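Local coordinates for protein probable fumarate reductase Ifc3 (Shewanella frigidimarina, PDB 1QO8) that catalyses the reduction of fumarate to succinate in vitro, as a periplasmic flavocytochrome carrying one FAD and four covalently bound c-type hemes per subunit, at residues 100-105 against 150-155; 272-277 against 294-299; 312-317 against 340-345. One frame throughout, in Å; residues are numbered along the deposited sequence.

Contact 1. Residues 100-105 against 150-155; sequences SWDDGW and VDKAPF. With FAD (flavin-adenine dinucleotide), chain G.
The carbonyl oxygen of Lys152 is held by hydrogen bonds from two waters on the side of Trp101 and Asp102, with the edge of the Trp101 indole packed against it. Water 1 donates to Lys152 O at 2.8 Å and accepts from Trp101 NE1, while water 2 donates to both Lys152 O and Asp102 OD2. From a third direction Trp101 CZ2 comes to 3.4 Å from Lys152 O, which lies near the ring plane. The same indole has CB of Asp102 over the centre of one face. A third water donates to Asp102 OD2 and accepts from Lys152 NZ, linking opposite charges that stand 5.1 Å apart; the direct salt bridges go instead from Lys152 NZ to Asp339 and from Asp102 OD1 to Arg272. With CG of Lys152 between its backbone N and carbonyl carbon (chi1 67°) and the chain extended beyond, the aliphatic part passes over the adenine of FAD, CE 3.3 Å from FAD N7A.

Asp151 grips the ribose: its OD2 accepts from FAD O3B at 2.6 Å and its OD1 from FAD O2B at 3.0 Å. The anti lone pair of OD1 also takes Ala153 N at 2.7 Å, an Asx turn that holds the carboxylate in place. Replacing Asp151 with an alanine would probably leave both ribose hydroxyls without their acceptor and the turn at Ala153 N without its tie. An acidic residue following the second strand of the parallel sheet is the ribose-binding signature of Rossmann-type dinucleotide folds.

The loop leaves strand 147-150, which lies between strands 124-127 and 267-268, whereas Trp101 and Asp102 precede helix 107-115, with Trp101 edge-to-face on His290 of strand 284-291.

Contact 2. Residues 272-277 against 294-299; sequences RVVKLV and TGYYMI. With FAD (flavin-adenine dinucleotide), chain G.
The phenol ring of Tyr296 stacks on the ring of His290, and at its edge, near the ring plane, it meets Val274 CG2, with Tyr296 CE2 4.1 Å away. The two side chains cross at about a right angle, so a single methyl of the valine touches a ring carbon. This is packing across a beta meander: strands 271-278, 284-291 and 295-301 follow one another antiparallel, and the two segments belong to its outer members, which flank the middle strand that carries His290. Their touching parts run in roughly the same direction, 29° apart.

Val274 and Lys275 both face Val288 in a classic beta bulge. The extra residue shifts the alternation of side chains, so that Val274 and Val277, three positions apart, both point toward 294-299. Ile110 of helix 107-115 packs on Val274 and Tyr296, and the phenol hydroxyl of Tyr296 is bonded to Asp106 N, which ties this side of the sheet to the helix.

Strand 271-278 also hydrogen-bonds the adenine of FAD through backbone atoms of Val273, while Arg272 CG packs against FAD N6A. Val273 N donates to FAD N1A at 3.0 Å, nearly straight at 166°, and FAD N6A returns a bond to Val273 O at 2.8 Å.

Farther along, Val277 and Met298 reach toward each other tip to tip. Met298 has CG anti to the backbone N (chi1 165°) and stays extended beyond it, which carries its methyl across to Val277, with Met298 CE 3.8 Å from Val277 CG1.

Contact 3. Residues 312-317 against 340-345; sequences GMNKEM and GVLMAK
Helix 315-321 begins just after Asn314, which sits at its N-cap position, and its first turn faces helix 339-346, with Met317 and Leu342 the closest residues by backbone, their CA atoms 9.3 Å apart. That gap is bridged mainly by the side chain of Met317, which points toward the second helix and ends between two neighbouring residues of it. The sulfur lies beside the branch point of leucine, Met317 SD being 3.9 Å from Leu342 CD2 and as far from Leu342 CG. A turn about the CG-SD bond (chi3 67°) swings the terminal methyl onto Val341, where Met317 CE is 3.6 Å from Val341 CG1. Met317 thus crosses both partners obliquely, one with its sulfur and the other with its methyl.

Val341 is backed by Met351 of strand 351-352, while Tyr311 lies against Met317. The subunit interface is close by: Tyr320 of the second subunit packs on Glu316 and Met317, and Lys345 makes a cation-pi contact with its ring and a hydrogen bond from NZ to its carbonyl oxygen.

Between the two helices themselves the contact is made chiefly by a thioether and branched aliphatic groups, so what holds Met317 against Val341 and Leu342 is shape and the exclusion of water rather than directional bonding.

Along the chain the contacts come in series, 1 before 2 before 3, and contacts 2 and 3 lie wholly within the FAD-binding domain. Contacts 1 and 2 are centred 11 Å apart and touch through the Asp102–Arg272 salt bridge; both meet the adenine half of FAD. The centres of contacts 2 and 3 are 17 Å apart, joined by Met343 of helix 339-346 packing on strand 271-278. Contacts 1 and 3, with centres 15 Å apart, do not touch. A chain of packing therefore runs from the loop before helix 107-115, past the adenine site and the meander, to a helix pair at the dimer interface.

Contact 1. Residues 100-105 against 150-155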
loop_
_atom_site.group_PDB
_atom_site.type_symbol
_atom_site.label_atom_id
_atom_site.label_comp_id
_atom_site.label_asym_id
_atom_site.label_seq_id
_atom_site.Cartn_x
_atom_site.Cartn_y
_atom_site.Cartn_z
ATOM N N SER A 100 -22.251 -6.390 -19.042
ATOM C CA SER A 100 -20.937 -6.398 -19.641
ATOM C C SER A 100 -20.400 -7.824 -19.743
ATOM O O SER A 100 -20.433 -8.620 -18.814
ATOM C CB SER A 100 -19.917 -5.589 -18.826
ATOM O OG SER A 100 -18.644 -5.710 -19.503
ATOM N N TRP A 101 -19.675 -8.079 -20.836
ATOM C CA TRP A 101 -19.048 -9.405 -20.977
ATOM C C TRP A 101 -17.981 -9.555 -19.899
ATOM O O TRP A 101 -17.560 -10.661 -19.570
ATOM C CB TRP A 101 -18.362 -9.426 -22.329
ATOM C CG TRP A 101 -17.163 -8.548 -22.562
ATOM C CD1 TRP A 101 -17.200 -7.298 -23.124
ATOM C CD2 TRP A 101 -15.776 -8.870 -22.339
ATOM N NE1 TRP A 101 -15.914 -6.829 -23.182
ATOM C CE2 TRP A 101 -15.012 -7.754 -22.776
ATOM C CE3 TRP A 101 -15.104 -9.975 -21.775
ATOM C CZ2 TRP A 101 -13.629 -7.688 -22.673
ATOM C CZ3 TRP A 101 -13.708 -9.940 -21.710
ATOM C CH2 TRP A 101 -12.990 -8.770 -22.121
ATOM N N ASP A 102 -17.363 -8.434 -19.538
ATOM C CA ASP A 102 -16.215 -8.465 -18.652
ATOM C C ASP A 102 -16.680 -8.437 -17.193
ATOM O O ASP A 102 -16.860 -7.416 -16.544
ATOM C CB ASP A 102 -15.254 -7.348 -19.018
ATOM C CG ASP A 102 -14.039 -7.357 -18.107
ATOM O OD1 ASP A 102 -13.955 -8.232 -17.219
ATOM O OD2 ASP A 102 -13.201 -6.446 -18.306
ATOM N N ASP A 103 -16.956 -9.592 -16.648
ATOM C CA ASP A 103 -17.633 -9.805 -15.381
ATOM C C ASP A 103 -16.663 -10.159 -14.271
ATOM O O ASP A 103 -17.059 -10.807 -13.307
ATOM C CB ASP A 103 -18.663 -10.939 -15.519
ATOM C CG ASP A 103 -18.220 -12.185 -16.275
ATOM O OD1 ASP A 103 -17.032 -12.375 -16.651
ATOM O OD2 ASP A 103 -19.117 -13.047 -16.490
ATOM N N GLY A 104 -15.423 -9.716 -14.287
ATOM C CA GLY A 104 -14.465 -10.127 -13.267
ATOM C C GLY A 104 -13.671 -11.360 -13.720
ATOM O O GLY A 104 -13.415 -11.512 -14.914
ATOM N N TRP A 105 -13.269 -12.194 -12.790
ATOM C CA TRP A 105 -12.245 -13.219 -13.052
ATOM C C TRP A 105 -12.883 -14.563 -12.712
ATOM O O TRP A 105 -13.593 -14.709 -11.704
ATOM C CB TRP A 105 -10.978 -12.846 -12.280
ATOM C CG TRP A 105 -10.701 -13.613 -11.025
ATOM C CD1 TRP A 105 -11.563 -13.896 -9.997
ATOM C CD2 TRP A 105 -9.449 -14.210 -10.633
ATOM N NE1 TRP A 105 -10.945 -14.638 -9.029
ATOM C CE2 TRP A 105 -9.644 -14.856 -9.392
ATOM C CE3 TRP A 105 -8.177 -14.265 -11.218
ATOM C CZ2 TRP A 105 -8.632 -15.550 -8.730
ATOM C CZ3 TRP A 105 -7.176 -14.957 -10.562
ATOM C CH2 TRP A 105 -7.407 -15.598 -9.336
ATOM N N VAL A 150 -2.516 -6.754 -26.620
ATOM C CA VAL A 150 -3.913 -6.989 -26.267
ATOM C C VAL A 150 -4.525 -5.814 -25.493
ATOM O O VAL A 150 -3.829 -5.148 -24.714
ATOM C CB VAL A 150 -4.123 -8.253 -25.409
ATOM C CG1 VAL A 150 -3.637 -9.539 -26.117
ATOM C CG2 VAL A 150 -3.341 -8.201 -24.092
ATOM N N ASP A 151 -5.864 -5.580 -25.653
ATOM C CA ASP A 151 -6.416 -4.517 -24.799
ATOM C C ASP A 151 -7.772 -4.997 -24.357
ATOM O O ASP A 151 -8.474 -5.487 -25.224
ATOM C CB ASP A 151 -6.536 -3.163 -25.546
ATOM C CG ASP A 151 -6.888 -2.038 -24.569
ATOM O OD1 ASP A 151 -8.007 -1.974 -24.078
ATOM O OD2 ASP A 151 -5.956 -1.214 -24.339
ATOM N N LYS A 152 -8.201 -4.778 -23.102
ATOM C CA LYS A 152 -9.511 -5.302 -22.705
ATOM C C LYS A 152 -10.674 -4.449 -23.189
ATOM O O LYS A 152 -11.824 -4.867 -22.939
ATOM C CB LYS A 152 -9.576 -5.431 -21.173
ATOM C CG LYS A 152 -9.529 -3.983 -20.519
ATOM C CD LYS A 152 -9.607 -4.117 -18.992
ATOM C CE LYS A 152 -9.218 -2.712 -18.289
ATOM N NZ LYS A 152 -9.798 -2.901 -16.885
ATOM N N ALA A 153 -10.370 -3.238 -23.648
ATOM C CA ALA A 153 -11.472 -2.309 -23.958
ATOM C C ALA A 153 -11.942 -2.510 -25.422
ATOM O O ALA A 153 -11.214 -3.109 -26.231
ATOM C CB ALA A 153 -10.928 -0.872 -23.823
ATOM N N PRO A 154 -13.041 -1.875 -25.759
ATOM C CA PRO A 154 -13.668 -1.879 -27.064
ATOM C C PRO A 154 -12.804 -1.302 -28.198
ATOM O O PRO A 154 -12.875 -1.535 -29.381
ATOM C CB PRO A 154 -14.905 -1.014 -26.881
ATOM C CG PRO A 154 -15.120 -0.813 -25.428
ATOM C CD PRO A 154 -14.006 -1.452 -24.666
ATOM N N PHE A 155 -11.896 -0.396 -27.805
ATOM C CA PHE A 155 -11.119 0.359 -28.762
ATOM C C PHE A 155 -9.879 0.598 -27.930
ATOM O O PHE A 155 -9.833 0.640 -26.730
ATOM C CB PHE A 155 -11.565 1.693 -29.298
ATOM C CG PHE A 155 -12.303 2.572 -28.340
ATOM C CD1 PHE A 155 -13.657 2.375 -28.125
ATOM C CD2 PHE A 155 -11.633 3.543 -27.622
ATOM C CE1 PHE A 155 -14.399 3.157 -27.284
ATOM C CE2 PHE A 155 -12.368 4.353 -26.736
ATOM C CZ PHE A 155 -13.724 4.169 -26.599
HETATM P PA FAD G . -3.342 4.113 -20.513
HETATM O O1A FAD G . -3.284 5.110 -21.629
HETATM O O2A FAD G . -4.356 4.131 -19.615
HETATM O O5B FAD G . -3.734 2.805 -21.292
HETATM C C5B FAD G . -3.738 1.458 -20.662
HETATM C C4B FAD G . -4.417 0.432 -21.702
HETATM O O4B FAD G . -4.363 -0.885 -20.965
HETATM C C3B FAD G . -5.952 0.697 -21.839
HETATM O O3B FAD G . -6.471 0.992 -23.057
HETATM C C2B FAD G . -6.634 -0.377 -20.914
HETATM O O2B FAD G . -7.942 -0.821 -21.352
HETATM C C1B FAD G . -5.699 -1.506 -21.137
HETATM N N9A FAD G . -5.721 -2.497 -20.053
HETATM C C8A FAD G . -5.870 -2.290 -18.705
HETATM N N7A FAD G . -5.963 -3.408 -18.039
HETATM C C5A FAD G . -5.868 -4.423 -18.987
HETATM C C6A FAD G . -5.987 -5.876 -18.906
HETATM N N6A FAD G . -6.170 -6.534 -17.795
HETATM N N1A FAD G . -5.811 -6.517 -20.089
HETATM C C2A FAD G . -5.701 -5.869 -21.298
HETATM N N3A FAD G . -5.604 -4.531 -21.462
HETATM C C4A FAD G . -5.724 -3.884 -20.271
HETATM N N1 FAD G . -0.224 13.407 -18.524
HETATM C C2 FAD G . 0.653 14.149 -19.144
HETATM O O2 FAD G . 1.837 14.096 -19.072
HETATM N N3 FAD G . 0.273 15.185 -20.051
HETATM C C4 FAD G . -1.097 15.341 -20.238
HETATM O O4 FAD G . -1.492 16.222 -20.948
HETATM C C4X FAD G . -2.054 14.537 -19.481
HETATM N N5 FAD G . -3.372 14.745 -19.625
HETATM C C5X FAD G . -4.272 13.956 -18.993
HETATM C C6 FAD G . -5.634 14.218 -19.201
HETATM C C7 FAD G . -6.573 13.431 -18.580
HETATM C C7M FAD G . -8.044 13.642 -18.752
HETATM C C8 FAD G . -6.119 12.331 -17.766
HETATM C C8M FAD G . -7.134 11.421 -17.143
HETATM C C9 FAD G . -4.788 12.054 -17.587
HETATM C C9A FAD G . -3.830 12.840 -18.183
HETATM N N10 FAD G . -2.438 12.676 -18.046
HETATM C C10 FAD G . -1.552 13.478 -18.657
HETATM C "C1'" FAD G . -1.892 11.372 -17.553
HETATM C "C2'" FAD G . -1.395 10.515 -18.766
HETATM O "O2'" FAD G . -2.452 10.775 -19.750
HETATM C "C3'" FAD G . -1.622 9.042 -18.346
HETATM O "O3'" FAD G . -0.868 8.728 -17.168
HETATM C "C4'" FAD G . -0.820 8.162 -19.364
HETATM O "O4'" FAD G . -1.532 8.362 -20.623
HETATM C "C5'" FAD G . -1.058 6.674 -18.922
HETATM O "O5'" FAD G . -0.601 5.863 -20.177
HETATM P P FAD G . -0.513 4.325 -20.171
HETATM O O1P FAD G . 0.008 3.975 -21.546
HETATM O O2P FAD G . 0.225 4.039 -19.023
HETATM O O3P FAD G . -1.870 3.914 -19.870
HETATM O O HOH W 1 -14.393 -4.471 -24.098
HETATM O O HOH W 2 -13.383 -4.263 -20.453
HETATM O O HOH W 3 -12.405 -4.537 -16.530
#

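Contact 2. Residues 272-277 against 294-299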
loop_
_atom_site.group_PDB
_atom_site.type_symbol
_atom_site.label_atom_id
_atom_site.label_comp_id
_atom_site.label_asym_id
_atom_site.label_seq_id
_atom_site.Cartn_x
_atom_site.Cartn_y
_atom_site.Cartn_z
ATOM N N ARG A 272 -9.134 -9.139 -22.047
ATOM C CA ARG A 272 -8.619 -8.824 -20.736
ATOM C C ARG A 272 -7.675 -9.894 -20.164
ATOM O O ARG A 272 -8.032 -11.093 -19.957
ATOM C CB ARG A 272 -9.800 -8.628 -19.769
ATOM C CG ARG A 272 -9.275 -8.247 -18.386
ATOM C CD ARG A 272 -10.523 -7.955 -17.550
ATOM N NE ARG A 272 -10.113 -7.203 -16.389
ATOM C CZ ARG A 272 -10.887 -7.053 -15.310
ATOM N NH1 ARG A 272 -12.106 -7.561 -15.267
ATOM N NH2 ARG A 272 -10.394 -6.356 -14.284
ATOM N N VAL A 273 -6.474 -9.397 -19.876
ATOM C CA VAL A 273 -5.492 -10.248 -19.230
ATOM C C VAL A 273 -5.894 -10.324 -17.736
ATOM O O VAL A 273 -6.207 -9.269 -17.156
ATOM C CB VAL A 273 -4.066 -9.715 -19.364
ATOM C CG1 VAL A 273 -3.159 -10.533 -18.411
ATOM C CG2 VAL A 273 -3.549 -9.804 -20.797
ATOM N N VAL A 274 -5.976 -11.556 -17.231
ATOM C CA VAL A 274 -6.443 -11.808 -15.873
ATOM C C VAL A 274 -5.482 -12.502 -14.936
ATOM O O VAL A 274 -5.624 -12.571 -13.720
ATOM C CB VAL A 274 -7.745 -12.588 -15.940
ATOM C CG1 VAL A 274 -8.936 -11.813 -16.449
ATOM C CG2 VAL A 274 -7.598 -13.899 -16.785
ATOM N N LYS A 275 -4.342 -13.036 -15.421
ATOM C CA LYS A 275 -3.354 -13.667 -14.607
ATOM C C LYS A 275 -2.020 -13.743 -15.307
ATOM O O LYS A 275 -2.022 -13.879 -16.525
ATOM C CB LYS A 275 -3.855 -15.125 -14.313
ATOM C CG LYS A 275 -3.040 -15.656 -13.128
ATOM C CD LYS A 275 -3.500 -17.040 -12.694
ATOM C CE LYS A 275 -3.166 -17.130 -11.200
ATOM N NZ LYS A 275 -2.041 -18.085 -10.974
ATOM N N LEU A 276 -0.918 -13.533 -14.660
ATOM C CA LEU A 276 0.383 -13.785 -15.267
ATOM C C LEU A 276 0.749 -15.240 -14.855
ATOM O O LEU A 276 0.528 -15.627 -13.694
ATOM C CB LEU A 276 1.442 -12.823 -14.742
ATOM C CG LEU A 276 1.172 -11.307 -14.937
ATOM C CD1 LEU A 276 2.025 -10.465 -13.993
ATOM C CD2 LEU A 276 1.419 -10.880 -16.375
ATOM N N VAL A 277 1.302 -15.989 -15.776
ATOM C CA VAL A 277 1.529 -17.434 -15.518
ATOM C C VAL A 277 3.017 -17.530 -15.226
ATOM O O VAL A 277 3.854 -17.096 -16.011
ATOM C CB VAL A 277 1.200 -18.307 -16.735
ATOM C CG1 VAL A 277 1.365 -19.841 -16.429
ATOM C CG2 VAL A 277 -0.210 -17.980 -17.194
ATOM N N THR A 294 -14.130 -15.626 -27.256
ATOM C CA THR A 294 -13.408 -16.899 -27.226
ATOM C C THR A 294 -13.289 -17.439 -25.810
ATOM O O THR A 294 -13.097 -18.617 -25.648
ATOM C CB THR A 294 -12.037 -16.671 -27.849
ATOM O OG1 THR A 294 -11.193 -15.964 -26.996
ATOM C CG2 THR A 294 -12.184 -15.927 -29.150
ATOM N N GLY A 295 -13.436 -16.595 -24.780
ATOM C CA GLY A 295 -13.372 -17.113 -23.415
ATOM C C GLY A 295 -11.930 -17.056 -22.952
ATOM O O GLY A 295 -11.093 -16.283 -23.477
ATOM N N TYR A 296 -11.587 -17.943 -22.030
ATOM C CA TYR A 296 -10.300 -17.928 -21.360
ATOM C C TYR A 296 -9.321 -18.787 -22.091
ATOM O O TYR A 296 -9.662 -19.940 -22.433
ATOM C CB TYR A 296 -10.390 -18.411 -19.921
ATOM C CG TYR A 296 -11.174 -17.488 -19.000
ATOM C CD1 TYR A 296 -12.565 -17.470 -18.999
ATOM C CD2 TYR A 296 -10.509 -16.631 -18.143
ATOM C CE1 TYR A 296 -13.226 -16.624 -18.138
ATOM C CE2 TYR A 296 -11.178 -15.797 -17.271
ATOM C CZ TYR A 296 -12.522 -15.780 -17.286
ATOM O OH TYR A 296 -13.220 -14.965 -16.439
ATOM N N TYR A 297 -8.120 -18.303 -22.271
ATOM C CA TYR A 297 -7.090 -19.063 -22.974
ATOM C C TYR A 297 -5.721 -18.545 -22.564
ATOM O O TYR A 297 -5.665 -17.403 -22.052
ATOM C CB TYR A 297 -7.200 -18.978 -24.470
ATOM C CG TYR A 297 -6.933 -17.666 -25.146
ATOM C CD1 TYR A 297 -7.939 -16.695 -25.137
ATOM C CD2 TYR A 297 -5.736 -17.398 -25.763
ATOM C CE1 TYR A 297 -7.713 -15.462 -25.752
ATOM C CE2 TYR A 297 -5.515 -16.176 -26.373
ATOM C CZ TYR A 297 -6.523 -15.215 -26.357
ATOM O OH TYR A 297 -6.325 -14.023 -26.983
ATOM N N MET A 298 -4.668 -19.267 -22.849
ATOM C CA MET A 298 -3.359 -18.883 -22.357
ATOM C C MET A 298 -2.551 -18.602 -23.622
ATOM O O MET A 298 -2.642 -19.368 -24.565
ATOM C CB MET A 298 -2.593 -19.888 -21.499
ATOM C CG MET A 298 -1.101 -19.682 -21.260
ATOM S SD MET A 298 -0.406 -20.871 -20.040
ATOM C CE MET A 298 1.331 -20.513 -20.215
ATOM N N ILE A 299 -1.791 -17.512 -23.531
ATOM C CA ILE A 299 -0.782 -17.184 -24.498
ATOM C C ILE A 299 0.569 -17.442 -23.805
ATOM O O ILE A 299 0.719 -16.887 -22.742
ATOM C CB ILE A 299 -0.835 -15.696 -24.923
ATOM C CG1 ILE A 299 -2.163 -15.342 -25.590
ATOM C CG2 ILE A 299 0.326 -15.291 -25.796
ATOM C CD1 ILE A 299 -2.380 -13.834 -25.767
HETATM P PA FAD G . -3.342 4.113 -20.513
HETATM O O1A FAD G . -3.284 5.110 -21.629
HETATM O O2A FAD G . -4.356 4.131 -19.615
HETATM O O5B FAD G . -3.734 2.805 -21.292
HETATM C C5B FAD G . -3.738 1.458 -20.662
HETATM C C4B FAD G . -4.417 0.432 -21.702
HETATM O O4B FAD G . -4.363 -0.885 -20.965
HETATM C C3B FAD G . -5.952 0.697 -21.839
HETATM O O3B FAD G . -6.471 0.992 -23.057
HETATM C C2B FAD G . -6.634 -0.377 -20.914
HETATM O O2B FAD G . -7.942 -0.821 -21.352
HETATM C C1B FAD G . -5.699 -1.506 -21.137
HETATM N N9A FAD G . -5.721 -2.497 -20.053
HETATM C C8A FAD G . -5.870 -2.290 -18.705
HETATM N N7A FAD G . -5.963 -3.408 -18.039
HETATM C C5A FAD G . -5.868 -4.423 -18.987
HETATM C C6A FAD G . -5.987 -5.876 -18.906
HETATM N N6A FAD G . -6.170 -6.534 -17.795
HETATM N N1A FAD G . -5.811 -6.517 -20.089
HETATM C C2A FAD G . -5.701 -5.869 -21.298
HETATM N N3A FAD G . -5.604 -4.531 -21.462
HETATM C C4A FAD G . -5.724 -3.884 -20.271
HETATM N N1 FAD G . -0.224 13.407 -18.524
HETATM C C2 FAD G . 0.653 14.149 -19.144
HETATM O O2 FAD G . 1.837 14.096 -19.072
HETATM N N3 FAD G . 0.273 15.185 -20.051
HETATM C C4 FAD G . -1.097 15.341 -20.238
HETATM O O4 FAD G . -1.492 16.222 -20.948
HETATM C C4X FAD G . -2.054 14.537 -19.481
HETATM N N5 FAD G . -3.372 14.745 -19.625
HETATM C C5X FAD G . -4.272 13.956 -18.993
HETATM C C6 FAD G . -5.634 14.218 -19.201
HETATM C C7 FAD G . -6.573 13.431 -18.580
HETATM C C7M FAD G . -8.044 13.642 -18.752
HETATM C C8 FAD G . -6.119 12.331 -17.766
HETATM C C8M FAD G . -7.134 11.421 -17.143
HETATM C C9 FAD G . -4.788 12.054 -17.587
HETATM C C9A FAD G . -3.830 12.840 -18.183
HETATM N N10 FAD G . -2.438 12.676 -18.046
HETATM C C10 FAD G . -1.552 13.478 -18.657
HETATM C "C1'" FAD G . -1.892 11.372 -17.553
HETATM C "C2'" FAD G . -1.395 10.515 -18.766
HETATM O "O2'" FAD G . -2.452 10.775 -19.750
HETATM C "C3'" FAD G . -1.622 9.042 -18.346
HETATM O "O3'" FAD G . -0.868 8.728 -17.168
HETATM C "C4'" FAD G . -0.820 8.162 -19.364
HETATM O "O4'" FAD G . -1.532 8.362 -20.623
HETATM C "C5'" FAD G . -1.058 6.674 -18.922
HETATM O "O5'" FAD G . -0.601 5.863 -20.177
HETATM P P FAD G . -0.513 4.325 -20.171
HETATM O O1P FAD G . 0.008 3.975 -21.546
HETATM O O2P FAD G . 0.225 4.039 -19.023
HETATM O O3P FAD G . -1.870 3.914 -19.870
#

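Contact 3. Residues 312-317 against 340-345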
loop_
_atom_site.group_PDB
_atom_site.type_symbol
_atom_site.label_atom_id
_atom_site.label_comp_id
_atom_site.label_asym_id
_atom_site.label_seq_id
_atom_site.Cartn_x
_atom_site.Cartn_y
_atom_site.Cartn_z
ATOM N N GLY A 312 -6.932 4.585 -11.019
ATOM C CA GLY A 312 -7.815 5.619 -10.388
ATOM C C GLY A 312 -9.252 5.285 -10.457
ATOM O O GLY A 312 -10.041 5.887 -9.684
ATOM N N MET A 313 -9.730 4.346 -11.309
ATOM C CA MET A 313 -11.160 4.001 -11.282
ATOM C C MET A 313 -11.408 2.697 -10.521
ATOM O O MET A 313 -12.531 2.182 -10.413
ATOM C CB MET A 313 -11.657 3.789 -12.729
ATOM C CG MET A 313 -11.387 5.052 -13.596
ATOM S SD MET A 313 -12.687 6.216 -13.159
ATOM C CE MET A 313 -14.198 5.719 -13.961
ATOM N N ASN A 314 -10.370 2.186 -9.851
ATOM C CA ASN A 314 -10.643 0.967 -9.030
ATOM C C ASN A 314 -10.990 1.506 -7.660
ATOM O O ASN A 314 -10.125 1.941 -6.883
ATOM C CB ASN A 314 -9.345 0.087 -9.006
ATOM C CG ASN A 314 -9.616 -1.271 -8.338
ATOM O OD1 ASN A 314 -9.331 -2.372 -8.874
ATOM N ND2 ASN A 314 -10.283 -1.200 -7.214
ATOM N N LYS A 315 -12.243 1.467 -7.289
ATOM C CA LYS A 315 -12.773 1.935 -6.033
ATOM C C LYS A 315 -12.244 1.204 -4.783
ATOM O O LYS A 315 -12.108 1.860 -3.720
ATOM C CB LYS A 315 -14.310 1.776 -6.057
ATOM C CG LYS A 315 -14.900 2.926 -6.989
ATOM C CD LYS A 315 -16.419 2.763 -6.912
ATOM C CE LYS A 315 -17.218 3.951 -7.414
ATOM N NZ LYS A 315 -17.342 3.980 -8.900
ATOM N N GLU A 316 -11.975 -0.082 -4.915
ATOM C CA GLU A 316 -11.463 -0.826 -3.740
ATOM C C GLU A 316 -10.010 -0.460 -3.521
ATOM O O GLU A 316 -9.617 -0.243 -2.366
ATOM C CB GLU A 316 -11.566 -2.372 -3.969
ATOM C CG GLU A 316 -10.797 -3.046 -2.829
ATOM C CD GLU A 316 -10.808 -4.556 -2.731
ATOM O OE1 GLU A 316 -11.746 -5.161 -3.282
ATOM O OE2 GLU A 316 -9.872 -5.091 -2.099
ATOM N N MET A 317 -9.212 -0.368 -4.592
ATOM C CA MET A 317 -7.832 0.007 -4.401
ATOM C C MET A 317 -7.735 1.436 -3.831
ATOM O O MET A 317 -6.988 1.751 -2.905
ATOM C CB MET A 317 -7.052 -0.095 -5.739
ATOM C CG MET A 317 -6.873 -1.536 -6.230
ATOM S SD MET A 317 -6.097 -1.642 -7.823
ATOM C CE MET A 317 -4.441 -1.080 -7.669
ATOM N N GLY A 340 -3.002 -4.329 -13.843
ATOM C CA GLY A 340 -1.573 -4.592 -14.014
ATOM C C GLY A 340 -0.827 -4.666 -12.690
ATOM O O GLY A 340 -0.043 -5.600 -12.405
ATOM N N VAL A 341 -1.116 -3.722 -11.790
ATOM C CA VAL A 341 -0.719 -3.782 -10.407
ATOM C C VAL A 341 -1.282 -4.981 -9.659
ATOM O O VAL A 341 -0.505 -5.542 -8.869
ATOM C CB VAL A 341 -1.139 -2.477 -9.634
ATOM C CG1 VAL A 341 -1.203 -2.682 -8.129
ATOM C CG2 VAL A 341 -0.157 -1.311 -9.978
ATOM N N LEU A 342 -2.580 -5.316 -9.727
ATOM C CA LEU A 342 -3.089 -6.465 -9.037
ATOM C C LEU A 342 -2.434 -7.777 -9.491
ATOM O O LEU A 342 -2.064 -8.558 -8.620
ATOM C CB LEU A 342 -4.598 -6.622 -9.192
ATOM C CG LEU A 342 -5.355 -5.394 -8.607
ATOM C CD1 LEU A 342 -6.805 -5.546 -9.043
ATOM C CD2 LEU A 342 -5.078 -5.301 -7.100
ATOM N N MET A 343 -2.283 -8.046 -10.773
ATOM C CA MET A 343 -1.701 -9.282 -11.285
ATOM C C MET A 343 -0.217 -9.377 -10.902
ATOM O O MET A 343 0.326 -10.454 -10.656
ATOM C CB MET A 343 -1.748 -9.324 -12.846
ATOM C CG MET A 343 -3.151 -9.689 -13.273
ATOM S SD MET A 343 -3.379 -9.783 -15.055
ATOM C CE MET A 343 -2.717 -8.322 -15.766
ATOM N N ALA A 344 0.457 -8.239 -10.874
ATOM C CA ALA A 344 1.869 -8.171 -10.525
ATOM C C ALA A 344 2.072 -8.486 -9.044
ATOM O O ALA A 344 2.914 -9.331 -8.645
ATOM C CB ALA A 344 2.633 -6.933 -10.960
ATOM N N LYS A 345 1.288 -7.912 -8.184
ATOM C CA LYS A 345 1.309 -8.081 -6.759
ATOM C C LYS A 345 1.086 -9.560 -6.366
ATOM O O LYS A 345 1.809 -10.126 -5.584
ATOM C CB LYS A 345 0.188 -7.234 -6.124
ATOM C CG LYS A 345 0.470 -7.083 -4.619
ATOM C CD LYS A 345 -0.701 -6.594 -3.778
ATOM C CE LYS A 345 -2.091 -6.715 -4.345
ATOM N NZ LYS A 345 -3.201 -6.094 -3.532
#